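Local coordinates for protein phosphotransferase system, mannose/fructose/N-acetylgalactosamine-specific component IIB (Thermoanaerobacter tengcongensis, PDB 3LFJ) that probably relays a phosphoryl group from a phosphohistidine protein to incoming sugar, as the IIB component of a mannose-type phosphotransferase system, at residues 27-32 with 123-128; 38-43 with 71-76; 52-57 with 100-105. All coordinates share one frame; numbering follows the deposited sequence. Where two conformers were deposited one is given.

Contact 1 of 3, residues 27-32 with 123-128; sequences ARIDDR and LNIGGV
A beta bulge breaks the parallel pairing of strands 22-30 and 122-127 where G126 and G127 both direct their N-H groups at I29 O. These are adjacent central strands of a largely parallel alpha/beta sheet, and the bulge lies at their C-terminal ends, where such folds commonly place their active sites. Before it the register is regular: N124 N donates to A27 O, and I29 N meets N124 O at 2.8 Å, nearly head-on to the carbonyl. I29 O then takes two bonds, from G126 N at 2.7 Å and, on an in-plane lone pair, from G127 N at 3.1 Å. The register slips by one residue, so D30 pairs with G127.

The two faces of the sheet differ sharply. On one, I29 CD1 packs on L123 CD1 at 3.9 Å and on I125 CD1 at 3.8 Å, towards helix 107-115. On the other, R28 runs beside N124, extended as far as NE, CG anti to the backbone N (chi1 170°), which carries its guanidinium over G126. G126 CA lies below one face of that group, 3.3 Å from R28 NH2, an approach made possible because G126 has no side chain there.

R28 NH1 also forms a salt bridge with D30 OD2, 3.0 Å away, tilted from the guanidinium plane. D30 OD2 is further bonded to H35, in the loop after the first strand, where IIB proteins of this family carry their phosphorylated histidine; R28 and D30 therefore probably border that site. D30 OD1 closes an Asx turn onto R32 N. Past the bulge, D31 N reaches G127 O at 3.0 Å, approaching from above the carbonyl plane rather than along a lone pair.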
# COMPACT_ATOMS: atom_id res chain seq x y z
N ALA A 27 -2.56 3.55 -3.55
CA ALA A 27 -2.23 2.75 -2.36
C ALA A 27 -1.39 1.58 -2.80
O ALA A 27 -1.66 0.94 -3.82
CB ALA A 27 -3.48 2.29 -1.63
N ARG A 28 -0.36 1.28 -2.02
CA ARG A 28 0.60 0.24 -2.37
C ARG A 28 0.98 -0.55 -1.12
O ARG A 28 1.14 0.01 -0.03
CB ARG A 28 1.85 0.88 -2.99
CG ARG A 28 3.04 -0.06 -3.19
CD ARG A 28 4.15 0.68 -3.92
NE ARG A 28 5.39 -0.08 -3.98
CZ ARG A 28 5.70 -0.93 -4.96
NH1 ARG A 28 6.86 -1.56 -4.92
NH2 ARG A 28 4.87 -1.16 -5.98
N ILE A 29 1.13 -1.86 -1.31
CA ILE A 29 1.63 -2.75 -0.25
C ILE A 29 3.04 -3.18 -0.63
O ILE A 29 3.28 -3.75 -1.70
CB ILE A 29 0.73 -3.98 -0.05
CG1 ILE A 29 -0.62 -3.52 0.54
CG2 ILE A 29 1.43 -5.02 0.86
CD1 ILE A 29 -1.73 -4.57 0.51
N ASP A 30 4.01 -2.89 0.24
CA ASP A 30 5.39 -3.31 0.01
C ASP A 30 6.03 -3.51 1.36
O ASP A 30 6.14 -2.56 2.14
CB ASP A 30 6.16 -2.25 -0.81
CG ASP A 30 7.56 -2.71 -1.22
OD1 ASP A 30 8.18 -3.54 -0.53
OD2 ASP A 30 8.05 -2.19 -2.24
N ASP A 31 6.38 -4.76 1.68
CA ASP A 31 6.88 -5.05 3.02
C ASP A 31 8.25 -4.44 3.32
O ASP A 31 8.71 -4.49 4.46
CB ASP A 31 6.83 -6.54 3.38
CG ASP A 31 7.57 -7.43 2.40
OD1 ASP A 31 8.20 -6.94 1.44
OD2 ASP A 31 7.53 -8.66 2.61
N ARG A 32 8.87 -3.87 2.30
CA ARG A 32 10.10 -3.13 2.50
C ARG A 32 9.94 -1.60 2.38
O ARG A 32 10.88 -0.84 2.48
CB ARG A 32 11.25 -3.71 1.67
CG ARG A 32 11.69 -5.05 2.20
CD ARG A 32 12.61 -5.72 1.27
NE ARG A 32 13.61 -4.82 0.75
CZ ARG A 32 13.83 -4.54 -0.54
NH1 ARG A 32 13.10 -5.02 -1.59
NH2 ARG A 32 14.78 -3.73 -0.76
N LEU A 123 -5.34 -0.73 -5.41
CA LEU A 123 -4.38 -1.30 -4.48
C LEU A 123 -3.33 -2.06 -5.27
O LEU A 123 -3.62 -3.10 -5.87
CB LEU A 123 -5.08 -2.21 -3.50
CG LEU A 123 -4.17 -2.86 -2.44
CD1 LEU A 123 -3.48 -1.80 -1.59
CD2 LEU A 123 -4.96 -3.79 -1.58
N ASN A 124 -2.11 -1.54 -5.23
CA ASN A 124 -0.96 -2.10 -5.93
C ASN A 124 -0.16 -2.99 -4.98
O ASN A 124 0.34 -2.52 -3.96
CB ASN A 124 -0.13 -0.93 -6.45
CG ASN A 124 1.27 -1.32 -6.81
OD1 ASN A 124 1.51 -2.31 -7.52
ND2 ASN A 124 2.22 -0.53 -6.34
N ILE A 125 -0.07 -4.28 -5.30
CA ILE A 125 0.76 -5.19 -4.50
C ILE A 125 2.19 -5.13 -5.05
O ILE A 125 2.49 -5.64 -6.14
CB ILE A 125 0.22 -6.65 -4.56
CG1 ILE A 125 -1.30 -6.70 -4.33
CG2 ILE A 125 0.99 -7.52 -3.57
CD1 ILE A 125 -1.78 -6.03 -3.01
N GLY A 126 3.08 -4.47 -4.31
CA GLY A 126 4.43 -4.19 -4.77
C GLY A 126 5.53 -5.11 -4.26
O GLY A 126 6.49 -5.38 -4.97
N GLY A 127 5.39 -5.57 -3.02
CA GLY A 127 6.43 -6.39 -2.41
C GLY A 127 5.88 -7.22 -1.28
O GLY A 127 5.32 -6.69 -0.32
N VAL A 128 5.98 -8.55 -1.42
CA VAL A 128 5.58 -9.46 -0.36
C VAL A 128 6.59 -10.60 -0.41
O VAL A 128 6.66 -11.33 -1.40
CB VAL A 128 4.15 -10.01 -0.54
CG1 VAL A 128 3.79 -10.86 0.69
CG2 VAL A 128 3.11 -8.90 -0.71
O HOH W 1 9.12 -4.54 -4.48

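Contact 2 of 3, residues 38-43 with 71-76; sequences VMTRWM and AAPPGV
P73 sets its CG against helix 38-43, and this is the tight part of the contact. That atom rests on the backbone, P73 CG lying 3.6 Å from M39 O, while M43 CG is 4.0 Å from the same P73 CG. T40 closes in beside it: its OG1 passes alongside P73 CA and CB, 3.6 Å from P73 CA, the two side chains running opposite ways. Deeper in, M43 bends at both chi2 (-47°) and chi3 (-74°), and this curl brings its CE methyl across V76 CG1 at 4.0 Å. M39, M43, P73 and V76 all also touch I51 of strand 50-54, so the apolar part is seated on the sheet.

The solvent side is looser. A type II beta turn from P73 to V76, closed by V76 N on P73 O, puts the exposed P74 and the positive-phi G75 in its middle positions, and P74 adds little beyond a distant approach of its CD. No direct hydrogen bond joins the segments; a water links them, 3.0 Å from T40 OG1 and donating to A71 O at 2.8 Å.

Helix 38-43 connects parallel strands 22-30 and 50-54 in a beta-alpha-beta crossover, passing over strand 98-104 between them, where F101 touches M39, W42 and M43; the loop into edge strand 78-81 packs on its outer side.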
# COMPACT_ATOMS: atom_id res chain seq x y z
N VAL A 38 12.65 2.69 -5.70
CA VAL A 38 11.29 2.28 -6.05
C VAL A 38 10.26 3.40 -5.87
O VAL A 38 9.47 3.68 -6.77
CB VAL A 38 10.90 1.02 -5.26
CG1 VAL A 38 9.43 0.70 -5.42
CG2 VAL A 38 11.75 -0.16 -5.71
N MET A 39 10.26 4.04 -4.71
CA MET A 39 9.26 5.06 -4.46
C MET A 39 9.56 6.34 -5.23
O MET A 39 8.66 7.13 -5.49
CB MET A 39 9.10 5.34 -2.96
CG MET A 39 8.27 4.27 -2.25
SD MET A 39 6.65 4.00 -2.96
CE MET A 39 5.91 5.60 -2.64
N THR A 40 10.82 6.57 -5.58
CA THR A 40 11.16 7.72 -6.39
C THR A 40 10.49 7.55 -7.75
O THR A 40 9.90 8.50 -8.29
CB THR A 40 12.68 7.87 -6.51
OG1 THR A 40 13.22 8.11 -5.20
CG2 THR A 40 13.04 9.04 -7.42
N ARG A 41 10.53 6.33 -8.29
CA ARG A 41 9.83 6.03 -9.53
C ARG A 41 8.32 6.21 -9.40
O ARG A 41 7.70 6.88 -10.22
CB ARG A 41 10.17 4.61 -10.01
CG ARG A 41 11.65 4.36 -10.21
CD ARG A 41 11.88 3.03 -10.92
NE ARG A 41 13.30 2.73 -11.04
CZ ARG A 41 14.07 3.17 -12.03
NH1 ARG A 41 13.56 3.93 -12.98
NH2 ARG A 41 15.36 2.85 -12.05
N TRP A 42 7.72 5.63 -8.36
CA TRP A 42 6.28 5.74 -8.18
C TRP A 42 5.80 7.18 -8.02
O TRP A 42 4.77 7.54 -8.59
CB TRP A 42 5.81 4.89 -6.98
CG TRP A 42 5.71 3.43 -7.35
CD1 TRP A 42 6.57 2.43 -7.00
CD2 TRP A 42 4.69 2.83 -8.15
NE1 TRP A 42 6.15 1.24 -7.54
CE2 TRP A 42 5.00 1.46 -8.26
CE3 TRP A 42 3.55 3.32 -8.80
CZ2 TRP A 42 4.21 0.56 -9.00
CZ3 TRP A 42 2.75 2.42 -9.53
CH2 TRP A 42 3.10 1.06 -9.62
N MET A 43 6.53 7.99 -7.27
CA MET A 43 6.05 9.33 -6.96
C MET A 43 6.09 10.27 -8.15
O MET A 43 5.39 11.27 -8.16
CB MET A 43 6.79 9.93 -5.77
CG MET A 43 6.45 9.24 -4.44
SD MET A 43 4.69 8.95 -4.10
CE MET A 43 4.14 10.61 -3.71
N ALA A 71 15.25 8.10 3.12
CA ALA A 71 15.24 7.35 1.87
C ALA A 71 14.19 7.86 0.89
O ALA A 71 14.10 7.40 -0.25
CB ALA A 71 15.00 5.86 2.15
N ALA A 72 13.40 8.82 1.35
CA ALA A 72 12.27 9.32 0.58
C ALA A 72 12.77 10.03 -0.67
O ALA A 72 13.90 10.54 -0.69
CB ALA A 72 11.45 10.27 1.41
N PRO A 73 11.92 10.07 -1.70
CA PRO A 73 12.28 10.79 -2.93
C PRO A 73 12.54 12.26 -2.63
O PRO A 73 11.87 12.85 -1.78
CB PRO A 73 11.01 10.66 -3.79
CG PRO A 73 10.30 9.45 -3.22
CD PRO A 73 10.57 9.50 -1.77
N PRO A 74 13.51 12.86 -3.32
CA PRO A 74 13.73 14.29 -3.12
C PRO A 74 12.43 15.06 -3.30
O PRO A 74 11.70 14.83 -4.27
CB PRO A 74 14.71 14.65 -4.24
CG PRO A 74 15.45 13.38 -4.51
CD PRO A 74 14.49 12.26 -4.24
N GLY A 75 12.15 15.97 -2.37
CA GLY A 75 10.99 16.84 -2.47
C GLY A 75 9.65 16.19 -2.16
O GLY A 75 8.60 16.74 -2.49
N VAL A 76 9.68 15.01 -1.54
CA VAL A 76 8.45 14.32 -1.18
C VAL A 76 8.38 14.11 0.32
O VAL A 76 9.27 13.49 0.91
CB VAL A 76 8.35 12.95 -1.88
CG1 VAL A 76 7.08 12.21 -1.45
CG2 VAL A 76 8.36 13.11 -3.39
O HOH W 2 12.57 6.88 -2.52

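Contact 3 of 3, residues 52-57 with 100-105; sequences VIIDDE and VFLLFK
L102 pushes its CD2 methyl into the hollow between V52 and I54, meeting V52 CB at 3.9 Å and I54 CD1 at 4.0 Å. To one side of this knob V52 CG2 lies across V100 CG1, 3.7 Å away. To the other, I54 runs alongside F104, its CB 3.8 Å from ring atom CE1. With CG1 anti to the carbonyl carbon (chi1 -60°), I54 brings CD1 back along the strand, where it touches both the ring and L102. V113 of helix 107-115 packs against I54 and F104 from the same face. On the reverse face the fit is simpler: I53 CG1 lies beside L103 CB, and L103 extends to I34.

Beneath the side chains, strands 50-54 and 98-104 pair in parallel as neighbours in the alpha/beta sheet, with V52 N on F101 O, L103 N on V52 O and I54 N on L103 O. Beyond I54 they separate, and a water fills the widening gap: it donates to I54 O and D55 OD1 and accepts from K105 N. D55 is the N-cap of helix 56-60, its OD2 bonded to L58 N. The extended K105 chain passes D55 OD1, its CB 3.5 Å from that oxygen. A second water joins D55 OD2 to K105 NZ, and the same ammonium makes a long salt bridge with E57 OE1, at 3.5 Å.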
# COMPACT_ATOMS: atom_id res chain seq x y z
N VAL A 52 2.20 8.61 2.77
CA VAL A 52 1.71 8.30 4.10
C VAL A 52 1.86 6.81 4.31
O VAL A 52 1.22 6.01 3.63
CB VAL A 52 0.26 8.73 4.29
CG1 VAL A 52 -0.28 8.23 5.64
CG2 VAL A 52 0.16 10.25 4.21
N ILE A 53 2.74 6.44 5.23
CA ILE A 53 2.91 5.04 5.61
C ILE A 53 2.00 4.76 6.78
O ILE A 53 2.02 5.49 7.78
CB ILE A 53 4.35 4.73 6.03
CG1 ILE A 53 5.30 5.00 4.86
CG2 ILE A 53 4.43 3.24 6.48
CD1 ILE A 53 6.78 4.89 5.23
N ILE A 54 1.16 3.74 6.63
CA ILE A 54 0.26 3.34 7.72
C ILE A 54 0.71 1.99 8.22
O ILE A 54 0.63 0.99 7.50
CB ILE A 54 -1.23 3.27 7.28
CG1 ILE A 54 -1.70 4.64 6.79
CG2 ILE A 54 -2.08 2.83 8.47
CD1 ILE A 54 -3.12 4.63 6.18
N ASP A 55 1.24 1.96 9.45
CA ASP A 55 1.74 0.74 10.05
C ASP A 55 1.91 0.95 11.56
O ASP A 55 2.57 1.90 11.98
CB ASP A 55 3.10 0.38 9.44
CG ASP A 55 3.56 -0.99 9.86
OD1 ASP A 55 3.00 -1.99 9.34
OD2 ASP A 55 4.46 -1.08 10.72
N ASP A 56 1.34 0.05 12.36
CA ASP A 56 1.39 0.21 13.82
C ASP A 56 2.80 0.01 14.34
O ASP A 56 3.18 0.66 15.32
CB ASP A 56 0.48 -0.80 14.50
CG ASP A 56 -0.99 -0.42 14.46
OD1 ASP A 56 -1.35 0.74 14.17
OD2 ASP A 56 -1.80 -1.32 14.81
N GLU A 57 3.57 -0.89 13.73
CA GLU A 57 4.96 -1.13 14.19
C GLU A 57 5.82 0.07 13.86
O GLU A 57 6.56 0.57 14.72
CB GLU A 57 5.56 -2.38 13.52
CG GLU A 57 5.05 -3.69 14.10
CD GLU A 57 5.81 -4.92 13.60
OE1 GLU A 57 6.89 -4.76 12.98
OE2 GLU A 57 5.31 -6.04 13.83
N VAL A 100 -2.46 12.18 -1.01
CA VAL A 100 -1.60 11.19 -0.35
C VAL A 100 -1.49 9.86 -1.11
O VAL A 100 -2.47 9.34 -1.67
CB VAL A 100 -2.05 10.89 1.12
CG1 VAL A 100 -2.07 12.17 1.94
CG2 VAL A 100 -3.39 10.19 1.15
N PHE A 101 -0.27 9.34 -1.13
CA PHE A 101 0.04 8.03 -1.69
C PHE A 101 0.20 7.14 -0.46
O PHE A 101 1.14 7.33 0.32
CB PHE A 101 1.35 8.15 -2.49
CG PHE A 101 1.79 6.89 -3.19
CD1 PHE A 101 1.90 6.85 -4.59
CD2 PHE A 101 2.19 5.77 -2.46
CE1 PHE A 101 2.35 5.71 -5.25
CE2 PHE A 101 2.62 4.62 -3.12
CZ PHE A 101 2.72 4.60 -4.51
N LEU A 102 -0.74 6.22 -0.26
CA LEU A 102 -0.69 5.34 0.92
C LEU A 102 0.27 4.18 0.69
O LEU A 102 0.23 3.53 -0.36
CB LEU A 102 -2.06 4.78 1.25
CG LEU A 102 -3.16 5.79 1.59
CD1 LEU A 102 -4.45 5.06 1.90
CD2 LEU A 102 -2.72 6.64 2.76
N LEU A 103 1.11 3.93 1.68
CA LEU A 103 2.05 2.83 1.62
C LEU A 103 1.85 1.95 2.86
O LEU A 103 1.93 2.44 3.99
CB LEU A 103 3.47 3.39 1.55
CG LEU A 103 4.61 2.40 1.36
CD1 LEU A 103 4.35 1.54 0.14
CD2 LEU A 103 5.92 3.18 1.21
N PHE A 104 1.56 0.67 2.64
CA PHE A 104 1.40 -0.30 3.74
C PHE A 104 2.51 -1.31 3.68
O PHE A 104 2.99 -1.65 2.61
CB PHE A 104 0.07 -1.07 3.61
CG PHE A 104 -1.13 -0.21 3.61
CD1 PHE A 104 -1.74 0.13 4.81
CD2 PHE A 104 -1.66 0.30 2.41
CE1 PHE A 104 -2.88 0.95 4.83
CE2 PHE A 104 -2.79 1.12 2.43
CZ PHE A 104 -3.40 1.44 3.63
N LYS A 105 2.88 -1.85 4.84
CA LYS A 105 3.83 -2.94 4.87
C LYS A 105 3.18 -4.29 4.51
O LYS A 105 3.85 -5.19 3.99
CB LYS A 105 4.43 -3.02 6.28
CG LYS A 105 5.66 -3.87 6.42
CD LYS A 105 6.12 -3.81 7.88
CE LYS A 105 7.39 -4.60 8.10
NZ LYS A 105 7.77 -4.52 9.56
O HOH W 3 1.40 -1.58 7.22
O HOH W 4 7.16 -1.82 10.28

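Contacts 1 and 3 are buried strand pairings in one sheet and share a border, since strands 22-30 and 98-104 are neighbours: R28 N and R28 O probably bond to L102 O and F104 N. Contact 2 lies farther out, its centre about 15 Å from the centre of the chain against about 5 Å for contact 1 and 7 Å for contact 3, and joins a helix to a loop through apolar packing and one water, without cross-segment backbone bonds. F101 ties it to contact 3, while W42 packs on R28 of contact 1. Charge also differs with place: contact 1 buries an arginine-aspartate pair, whereas contact 3 sets its lysine-glutamate bridge near the surface, past a hydrophobic interior.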